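Local coordinates for protein twin-arginine translocation pathway signal (Rhodoferax ferrireducens, PDB 5IM2) that probably binds benzoate or a similar small aromatic acid and delivers it to a TRAP-type membrane transporter, at residues A[145-150]-A[361-366]; A[181-186]-A[329-334]; A[338-343]-A[349-354]. All coordinates share one frame; numbering follows the deposited sequence.

Contact 1 (A[145-150]-A[361-366]); sequences CWEYMQ and IAKHSK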
loop_
_atom_site.group_PDB
_atom_site.type_symbol
_atom_site.label_atom_id
_atom_site.label_comp_id
_atom_site.label_asym_id
_atom_site.label_seq_id
_atom_site.Cartn_x
_atom_site.Cartn_y
_atom_site.Cartn_z
ATOM N N CYS A 145 -10.613 -3.479 4.176
ATOM C CA CYS A 145 -9.579 -4.499 4.027
ATOM C C CYS A 145 -9.466 -5.345 5.286
ATOM O O CYS A 145 -9.400 -6.580 5.215
ATOM C CB CYS A 145 -8.242 -3.829 3.696
ATOM S SG CYS A 145 -6.944 -4.969 3.185
ATOM N N TRP A 146 -9.449 -4.700 6.454
ATOM C CA TRP A 146 -9.388 -5.452 7.708
ATOM C C TRP A 146 -10.535 -6.463 7.804
ATOM O O TRP A 146 -10.313 -7.671 8.025
ATOM C CB TRP A 146 -9.419 -4.513 8.921
ATOM C CG TRP A 146 -9.497 -5.342 10.167
ATOM C CD1 TRP A 146 -10.634 -5.706 10.866
ATOM C CD2 TRP A 146 -8.406 -5.976 10.839
ATOM N NE1 TRP A 146 -10.301 -6.502 11.933
ATOM C CE2 TRP A 146 -8.943 -6.695 11.935
ATOM C CE3 TRP A 146 -7.025 -5.988 10.644
ATOM C CZ2 TRP A 146 -8.152 -7.424 12.792
ATOM C CZ3 TRP A 146 -6.240 -6.717 11.514
ATOM C CH2 TRP A 146 -6.800 -7.411 12.575
ATOM N N GLU A 147 -11.765 -5.982 7.622
ATOM C CA GLU A 147 -12.941 -6.834 7.775
ATOM C C GLU A 147 -12.977 -7.936 6.724
ATOM O O GLU A 147 -13.293 -9.091 7.037
ATOM C CB GLU A 147 -14.219 -6.000 7.718
ATOM C CG GLU A 147 -15.455 -6.860 7.907
ATOM C CD GLU A 147 -16.760 -6.085 8.103
ATOM O OE1 GLU A 147 -16.753 -4.846 8.234
ATOM O OE2 GLU A 147 -17.811 -6.747 8.127
ATOM N N TYR A 148 -12.610 -7.611 5.489
ATOM C CA TYR A 148 -12.505 -8.619 4.429
ATOM C C TYR A 148 -11.562 -9.763 4.812
ATOM O O TYR A 148 -11.894 -10.946 4.668
ATOM C CB TYR A 148 -12.033 -7.932 3.146
ATOM C CG TYR A 148 -11.752 -8.800 1.932
ATOM C CD1 TYR A 148 -10.491 -9.340 1.747
ATOM C CD2 TYR A 148 -12.702 -9.010 0.959
ATOM C CE1 TYR A 148 -10.174 -10.115 0.621
ATOM C CE2 TYR A 148 -12.401 -9.780 -0.189
ATOM C CZ TYR A 148 -11.115 -10.306 -0.345
ATOM O OH TYR A 148 -10.749 -11.041 -1.454
ATOM N N MET A 149 -10.351 -9.445 5.254
ATOM C CA MET A 149 -9.419 -10.533 5.521
ATOM C C MET A 149 -9.884 -11.349 6.719
ATOM O O MET A 149 -9.768 -12.581 6.729
ATOM C CB MET A 149 -8.008 -9.989 5.733
ATOM C CG MET A 149 -7.445 -9.330 4.486
ATOM S SD MET A 149 -7.417 -10.370 2.970
ATOM C CE MET A 149 -6.295 -11.685 3.426
ATOM N N GLN A 150 -10.456 -10.675 7.716
ATOM C CA GLN A 150 -10.864 -11.344 8.939
ATOM C C GLN A 150 -11.995 -12.316 8.684
ATOM O O GLN A 150 -12.061 -13.373 9.313
ATOM C CB GLN A 150 -11.306 -10.310 9.972
ATOM C CG GLN A 150 -10.190 -9.752 10.785
ATOM C CD GLN A 150 -9.678 -10.740 11.801
ATOM O OE1 GLN A 150 -8.656 -11.395 11.589
ATOM N NE2 GLN A 150 -10.389 -10.855 12.918
ATOM N N ILE A 361 -16.316 -1.787 1.226
ATOM C CA ILE A 361 -15.874 -0.419 0.954
ATOM C C ILE A 361 -17.057 0.536 1.078
ATOM O O ILE A 361 -16.966 1.604 1.693
ATOM C CB ILE A 361 -15.231 -0.349 -0.444
ATOM C CG1 ILE A 361 -13.913 -1.116 -0.400
ATOM C CG2 ILE A 361 -15.036 1.087 -0.885
ATOM C CD1 ILE A 361 -13.252 -1.340 -1.771
ATOM N N ALA A 362 -18.203 0.147 0.506
ATOM C CA ALA A 362 -19.402 0.978 0.599
ATOM C C ALA A 362 -19.829 1.202 2.041
ATOM O O ALA A 362 -20.194 2.322 2.424
ATOM C CB ALA A 362 -20.535 0.310 -0.172
ATOM N N LYS A 363 -19.826 0.137 2.842
ATOM C CA LYS A 363 -20.255 0.236 4.233
ATOM C C LYS A 363 -19.338 1.128 5.050
ATOM O O LYS A 363 -19.796 1.952 5.846
ATOM C CB LYS A 363 -20.290 -1.142 4.862
ATOM C CG LYS A 363 -20.756 -1.096 6.293
ATOM C CD LYS A 363 -21.016 -2.462 6.812
ATOM C CE LYS A 363 -19.732 -3.166 7.103
ATOM N NZ LYS A 363 -19.948 -4.485 7.746
ATOM N N HIS A 364 -18.040 0.923 4.936
ATOM C CA HIS A 364 -17.157 1.707 5.780
ATOM C C HIS A 364 -16.997 3.127 5.290
ATOM O O HIS A 364 -16.519 3.972 6.046
ATOM C CB HIS A 364 -15.800 1.020 5.893
ATOM C CG HIS A 364 -15.835 -0.182 6.773
ATOM N ND1 HIS A 364 -15.851 -0.104 8.152
ATOM C CD2 HIS A 364 -15.909 -1.500 6.471
ATOM C CE1 HIS A 364 -15.920 -1.322 8.659
ATOM N NE2 HIS A 364 -15.949 -2.187 7.659
ATOM N N SER A 365 -17.351 3.394 4.037
ATOM C CA SER A 365 -17.393 4.766 3.560
ATOM C C SER A 365 -18.556 5.541 4.174
ATOM O O SER A 365 -18.546 6.776 4.152
ATOM C CB SER A 365 -17.464 4.801 2.036
ATOM O OG SER A 365 -16.326 4.180 1.440
ATOM N N LYS A 366 -19.573 4.842 4.700
ATOM C CA LYS A 366 -20.607 5.524 5.473
ATOM C C LYS A 366 -20.083 5.991 6.829
ATOM O O LYS A 366 -20.573 6.994 7.359
ATOM C CB LYS A 366 -21.829 4.620 5.644
ATOM C CG LYS A 366 -22.468 4.245 4.304
ATOM C CD LYS A 366 -23.848 3.621 4.451
ATOM C CE LYS A 366 -23.790 2.183 4.942
ATOM N NZ LYS A 366 -24.831 1.322 4.258
#
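Glu147 of 145-150 reaches between two side chains of 361-366, and its carboxylate takes a bond from each. His364 NE2 gives its hydrogen to Glu147 OE1 at 2.8 Å, an N-H...O angle of 156°. The oxygen lies at the ring edge near the imidazole plane, while the carboxylate stands almost upright to that plane, 84° away. Lys363 NZ comes in on the other oxygen: it forms a salt bridge 3.1 Å from Glu147 OE2, on the syn lone pair, with a weak second bond to OE1. Glutamate suits the place because its chain is long enough to span helices whose nearest CA atoms, those of Glu147 and His364, are 9.7 Å apart. With CG anti to the backbone N (chi1 -179°) and the rest extended, its carboxylate is held well out from the helix.

Behind this first shell, Arg143 NE donates to His364 ND1, which sets which way round the ring sits; with NE2 donating to Glu147, the pattern is consistent with a neutral ring protonated at NE2. Lys363, at the exposed end, reaches the carboxylate through a bend at chi3.

The contact ties helix 138-152 to the last helix, 350-367. Leu289 of helix 289-301 packs against His364, and strand 161-167 lies beneath Cys145, Trp146 and Met149.

Contact 2 (A[181-186]-A[329-334]); sequences KTAADL and KRKAAV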
loop_
_atom_site.group_PDB
_atom_site.type_symbol
_atom_site.label_atom_id
_atom_site.label_comp_id
_atom_site.label_asym_id
_atom_site.label_seq_id
_atom_site.Cartn_x
_atom_site.Cartn_y
_atom_site.Cartn_z
ATOM N N LYS A 181 -1.976 12.746 -20.347
ATOM C CA LYS A 181 -3.331 13.286 -20.352
ATOM C C LYS A 181 -4.378 12.227 -20.657
ATOM O O LYS A 181 -5.476 12.260 -20.088
ATOM C CB LYS A 181 -3.455 14.421 -21.363
ATOM C CG LYS A 181 -2.983 15.759 -20.847
ATOM C CD LYS A 181 -3.272 16.818 -21.887
ATOM C CE LYS A 181 -3.356 18.200 -21.296
ATOM N NZ LYS A 181 -4.014 19.114 -22.262
ATOM N N THR A 182 -4.058 11.289 -21.550
ATOM C CA THR A 182 -4.922 10.167 -21.887
ATOM C C THR A 182 -4.130 8.866 -21.807
ATOM O O THR A 182 -2.897 8.862 -21.769
ATOM C CB THR A 182 -5.498 10.315 -23.301
ATOM O OG1 THR A 182 -4.425 10.239 -24.246
ATOM C CG2 THR A 182 -6.188 11.651 -23.476
ATOM N N ALA A 183 -4.855 7.743 -21.849
ATOM C CA ALA A 183 -4.195 6.441 -21.782
ATOM C C ALA A 183 -3.212 6.224 -22.926
ATOM O O ALA A 183 -2.189 5.560 -22.735
ATOM C CB ALA A 183 -5.233 5.316 -21.769
ATOM N N ALA A 184 -3.489 6.757 -24.121
ATOM C CA ALA A 184 -2.541 6.619 -25.223
ATOM C C ALA A 184 -1.175 7.206 -24.906
ATOM O O ALA A 184 -0.180 6.807 -25.518
ATOM C CB ALA A 184 -3.076 7.293 -26.483
ATOM N N ASP A 185 -1.098 8.149 -23.972
ATOM C CA ASP A 185 0.187 8.746 -23.636
ATOM C C ASP A 185 1.093 7.769 -22.895
ATOM O O ASP A 185 2.298 8.012 -22.779
ATOM C CB ASP A 185 -0.047 10.024 -22.813
ATOM C CG ASP A 185 -0.637 11.174 -23.660
ATOM O OD1 ASP A 185 -0.296 11.269 -24.854
ATOM O OD2 ASP A 185 -1.428 12.000 -23.133
ATOM N N LEU A 186 0.561 6.647 -22.457
ATOM C CA LEU A 186 1.357 5.644 -21.749
ATOM C C LEU A 186 1.971 4.613 -22.670
ATOM O O LEU A 186 2.754 3.787 -22.197
ATOM C CB LEU A 186 0.508 4.911 -20.737
ATOM C CG LEU A 186 0.143 5.779 -19.514
ATOM C CD1 LEU A 186 -1.056 5.224 -18.874
ATOM C CD2 LEU A 186 1.245 5.816 -18.493
ATOM N N LYS A 329 -10.965 3.394 -17.132
ATOM C CA LYS A 329 -11.716 2.261 -16.575
ATOM C C LYS A 329 -12.102 1.283 -17.675
ATOM O O LYS A 329 -12.116 0.058 -17.468
ATOM C CB LYS A 329 -12.984 2.727 -15.844
ATOM C CG LYS A 329 -12.871 4.059 -15.151
ATOM C CD LYS A 329 -14.069 4.378 -14.258
ATOM C CE LYS A 329 -13.857 5.725 -13.568
ATOM N NZ LYS A 329 -14.953 6.087 -12.635
ATOM N N ARG A 330 -12.422 1.815 -18.852
ATOM C CA ARG A 330 -12.766 0.981 -19.993
ATOM C C ARG A 330 -11.595 0.084 -20.382
ATOM O O ARG A 330 -11.761 -1.126 -20.600
ATOM C CB ARG A 330 -13.174 1.880 -21.157
ATOM C CG ARG A 330 -13.767 1.143 -22.320
ATOM C CD ARG A 330 -13.737 1.986 -23.573
ATOM N NE ARG A 330 -14.393 3.276 -23.386
ATOM C CZ ARG A 330 -15.700 3.480 -23.505
ATOM N NH1 ARG A 330 -16.518 2.474 -23.809
ATOM N NH2 ARG A 330 -16.187 4.701 -23.326
ATOM N N LYS A 331 -10.394 0.665 -20.453
ATOM C CA LYS A 331 -9.212 -0.075 -20.878
ATOM C C LYS A 331 -8.780 -1.082 -19.831
ATOM O O LYS A 331 -8.185 -2.113 -20.168
ATOM C CB LYS A 331 -8.061 0.887 -21.168
ATOM C CG LYS A 331 -8.143 1.592 -22.513
ATOM C CD LYS A 331 -6.767 2.058 -22.996
ATOM C CE LYS A 331 -6.846 2.607 -24.418
ATOM N NZ LYS A 331 -5.681 3.464 -24.780
ATOM N N ALA A 332 -9.097 -0.818 -18.573
ATOM C CA ALA A 332 -8.623 -1.617 -17.454
ATOM C C ALA A 332 -9.662 -2.592 -16.945
ATOM O O ALA A 332 -9.393 -3.309 -15.976
ATOM C CB ALA A 332 -8.198 -0.691 -16.322
ATOM N N ALA A 333 -10.835 -2.630 -17.581
ATOM C CA ALA A 333 -11.989 -3.339 -17.045
ATOM C C ALA A 333 -11.758 -4.842 -16.977
ATOM O O ALA A 333 -12.391 -5.547 -16.175
ATOM C CB ALA A 333 -13.204 -3.030 -17.920
ATOM N N VAL A 334 -10.871 -5.360 -17.819
ATOM C CA VAL A 334 -10.641 -6.788 -17.821
ATOM C C VAL A 334 -9.837 -7.232 -16.604
ATOM O O VAL A 334 -9.837 -8.418 -16.279
ATOM C CB VAL A 334 -9.954 -7.215 -19.130
ATOM C CG1 VAL A 334 -8.690 -6.443 -19.343
ATOM C CG2 VAL A 334 -9.687 -8.714 -19.131
#
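Lys331 lays the outer half of its side chain against Ala183, and this apolar touch makes up most of the contact. Ala183 CB meets Lys331 CD at 3.8 Å and CE slightly farther off, so the methyl rests alongside the aliphatic part of the lysine. The lysine leaves the helix with CG anti to its carbonyl carbon (chi1 -79°) and stays extended beyond, which carries the chain across the 8.3 Å that separates the CA atoms of Ala183 and Lys331. A methyl is small enough to let that chain pass close by, which is why alanine suits the buried side of the turn.

The charged end adds proximity without a bond to the other segment. Lys331 NZ lies 3.6 Å from Ala183 CB and 4.0 Å from Ala184 N, both packing distances. A serine in place of Lys331 would probably leave the Ala183 methyl without its aliphatic cover and open a gap between turn and helix.

Hydrogen bonds work within 181-186, where they shape the surface that Lys331 meets. Asp185 OD2 accepts two backbone N-H groups: Lys181 N at 2.9 Å, on its anti lone pair, and Thr182 N at 3.2 Å, from above the carboxylate plane. Aspartate fits because its short side chain can fold back onto the chain just before it. Backbone bonds from Asp185 N to Thr182 O and from Leu186 N to Ala183 O close the turn.

Leu205 of helix 196-205 also touches Lys331, while Phe328 of helix 322-332 packs on Leu186. The result is a short 3-10 turn, 183-186, between strands 171-175 and 190-193 of the six-stranded sheet, packed at the periphery against the C-terminal part of helix 322-332.

Contact 3 (A[338-343]-A[349-354]); sequences AWVEDM and DGRQLL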
loop_
_atom_site.group_PDB
_atom_site.type_symbol
_atom_site.label_atom_id
_atom_site.label_comp_id
_atom_site.label_asym_id
_atom_site.label_seq_id
_atom_site.Cartn_x
_atom_site.Cartn_y
_atom_site.Cartn_z
ATOM N N ALA A 338 -10.207 -10.960 -14.912
ATOM C CA ALA A 338 -9.108 -11.917 -14.833
ATOM C C ALA A 338 -8.772 -12.315 -13.398
ATOM O O ALA A 338 -8.369 -13.459 -13.151
ATOM C CB ALA A 338 -7.881 -11.327 -15.520
ATOM N N TRP A 339 -8.891 -11.387 -12.448
ATOM C CA TRP A 339 -8.623 -11.707 -11.051
ATOM C C TRP A 339 -9.654 -12.699 -10.508
ATOM O O TRP A 339 -9.300 -13.652 -9.800
ATOM C CB TRP A 339 -8.601 -10.409 -10.235
ATOM C CG TRP A 339 -8.324 -10.629 -8.773
ATOM C CD1 TRP A 339 -7.103 -10.718 -8.188
ATOM C CD2 TRP A 339 -9.289 -10.822 -7.724
ATOM N NE1 TRP A 339 -7.237 -10.973 -6.843
ATOM C CE2 TRP A 339 -8.562 -11.040 -6.527
ATOM C CE3 TRP A 339 -10.695 -10.850 -7.681
ATOM C CZ2 TRP A 339 -9.191 -11.279 -5.292
ATOM C CZ3 TRP A 339 -11.315 -11.088 -6.463
ATOM C CH2 TRP A 339 -10.547 -11.304 -5.278
ATOM N N VAL A 340 -10.937 -12.487 -10.828
ATOM C CA VAL A 340 -11.973 -13.427 -10.407
ATOM C C VAL A 340 -11.673 -14.813 -10.947
ATOM O O VAL A 340 -11.764 -15.820 -10.229
ATOM C CB VAL A 340 -13.351 -12.910 -10.851
ATOM C CG1 VAL A 340 -14.415 -14.043 -10.819
ATOM C CG2 VAL A 340 -13.753 -11.741 -9.960
ATOM N N GLU A 341 -11.282 -14.890 -12.215
ATOM C CA GLU A 341 -10.971 -16.183 -12.809
ATOM C C GLU A 341 -9.760 -16.830 -12.132
ATOM O O GLU A 341 -9.755 -18.045 -11.875
ATOM C CB GLU A 341 -10.753 -15.981 -14.304
ATOM C CG GLU A 341 -10.657 -17.248 -15.121
ATOM C CD GLU A 341 -10.764 -16.983 -16.614
ATOM O OE1 GLU A 341 -10.762 -15.794 -17.004
ATOM O OE2 GLU A 341 -10.859 -17.957 -17.396
ATOM N N ASP A 342 -8.727 -16.037 -11.823
ATOM C CA ASP A 342 -7.559 -16.558 -11.109
ATOM C C ASP A 342 -7.930 -17.071 -9.721
ATOM O O ASP A 342 -7.390 -18.095 -9.270
ATOM C CB ASP A 342 -6.478 -15.482 -11.001
ATOM C CG ASP A 342 -5.204 -16.015 -10.420
ATOM O OD1 ASP A 342 -4.782 -17.115 -10.843
ATOM O OD2 ASP A 342 -4.618 -15.357 -9.540
ATOM N N MET A 343 -8.821 -16.360 -9.008
ATOM C CA MET A 343 -9.243 -16.835 -7.687
ATOM C C MET A 343 -10.011 -18.151 -7.808
ATOM O O MET A 343 -9.825 -19.067 -7.002
ATOM C CB MET A 343 -10.101 -15.788 -6.978
ATOM C CG MET A 343 -9.367 -14.470 -6.607
ATOM S SD MET A 343 -7.789 -14.662 -5.739
ATOM C CE MET A 343 -6.711 -14.374 -7.141
ATOM N N ASP A 349 -13.741 -18.480 -4.039
ATOM C CA ASP A 349 -15.000 -18.026 -4.640
ATOM C C ASP A 349 -14.807 -16.590 -5.113
ATOM O O ASP A 349 -15.128 -15.637 -4.414
ATOM C CB ASP A 349 -16.137 -18.135 -3.630
ATOM C CG ASP A 349 -17.493 -17.841 -4.238
ATOM O OD1 ASP A 349 -17.557 -17.311 -5.385
ATOM O OD2 ASP A 349 -18.495 -18.144 -3.550
ATOM N N GLY A 350 -14.251 -16.447 -6.321
ATOM C CA GLY A 350 -13.742 -15.149 -6.742
ATOM C C GLY A 350 -14.839 -14.108 -6.877
ATOM O O GLY A 350 -14.671 -12.948 -6.487
ATOM N N ARG A 351 -15.975 -14.510 -7.432
ATOM C CA ARG A 351 -17.133 -13.624 -7.520
ATOM C C ARG A 351 -17.595 -13.164 -6.146
ATOM O O ARG A 351 -17.888 -11.980 -5.951
ATOM C CB ARG A 351 -18.271 -14.358 -8.246
ATOM C CG ARG A 351 -19.573 -13.578 -8.332
ATOM C CD ARG A 351 -19.339 -12.210 -8.938
ATOM N NE ARG A 351 -18.489 -12.285 -10.127
ATOM C CZ ARG A 351 -17.856 -11.247 -10.668
ATOM N NH1 ARG A 351 -17.966 -10.042 -10.128
ATOM N NH2 ARG A 351 -17.106 -11.416 -11.750
ATOM N N GLN A 352 -17.646 -14.082 -5.164
ATOM C CA GLN A 352 -18.032 -13.669 -3.816
ATOM C C GLN A 352 -17.028 -12.683 -3.243
ATOM O O GLN A 352 -17.416 -11.712 -2.590
ATOM C CB GLN A 352 -18.168 -14.876 -2.888
ATOM C CG GLN A 352 -18.625 -14.533 -1.454
ATOM C CD GLN A 352 -20.020 -13.966 -1.411
ATOM O OE1 GLN A 352 -20.991 -14.615 -1.847
ATOM N NE2 GLN A 352 -20.141 -12.732 -0.895
ATOM N N LEU A 353 -15.723 -12.917 -3.460
ATOM C CA LEU A 353 -14.729 -12.036 -2.853
ATOM C C LEU A 353 -14.842 -10.615 -3.391
ATOM O O LEU A 353 -14.713 -9.637 -2.642
ATOM C CB LEU A 353 -13.326 -12.586 -3.088
ATOM C CG LEU A 353 -13.031 -13.913 -2.364
ATOM C CD1 LEU A 353 -11.729 -14.439 -2.870
ATOM C CD2 LEU A 353 -13.004 -13.764 -0.798
ATOM N N LEU A 354 -15.069 -10.479 -4.693
ATOM C CA LEU A 354 -15.157 -9.145 -5.276
ATOM C C LEU A 354 -16.438 -8.439 -4.849
ATOM O O LEU A 354 -16.425 -7.232 -4.553
ATOM C CB LEU A 354 -15.064 -9.242 -6.791
ATOM C CG LEU A 354 -15.229 -7.928 -7.565
ATOM C CD1 LEU A 354 -14.122 -6.957 -7.241
ATOM C CD2 LEU A 354 -15.254 -8.193 -9.054
#
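This is a largely buried, mainly apolar contact between two consecutive helices joined by a short turn, 334-345 and the start of 350-367. The short segments' axes come within 8.6 Å and their directions differ by 128°. Gly350 makes the close approach possible: Met343 CB lies 3.7 Å from Gly350 CA, and a side chain there would clash with Val340 O.

Around this point Trp339, with CG anti to the backbone N (chi1 -180°), sends its six-membered ring across. Leu353 CB meets CH2 at the ring edge, 3.8 Å away, while Leu354 CB approaches CZ3 obliquely. The broad indole thus serves two leucines one residue apart. Met343, bent at chi2 and chi3, lays CG over one face of the same indole. Branched Val340 packs nearby: its CG2 meets Leu354 CD2 at 4.0 Å and lies over a face of the Arg351 guanidinium, whose bent chain folds back to it.

Asp349 is the N-cap of the second helix, its OD1 accepting from Gln352 N at 3.2 Å. Tyr148 and Met152 of helix 138-152 pack on Leu353, Tyr148 also meeting Trp339, and helix 196-205 touches Trp339 and Met343 through Gln197 and Arg196.

From the N terminus, helix 138-152 comes first and supplies one half of contact 1, whose partner is not reached until the last helix, 350-367. The loop so closed spans 210 residues and encloses both other contacts. Contact 2 joins the turn 181-186 to the C-terminal part of helix 322-332, and closes before contact 3 opens, so these two run in series. Contact 3 joins the consecutive helices 334-345 and 350-367, with only five residues between its segments. Contacts 1 and 3 share helix 350-367 and touch where Tyr148 CE2 packs 3.4 Å from Leu353 O; contact 2 lies about 13 Å from contact 1 at the nearest atoms but runs on in sequence into contact 3.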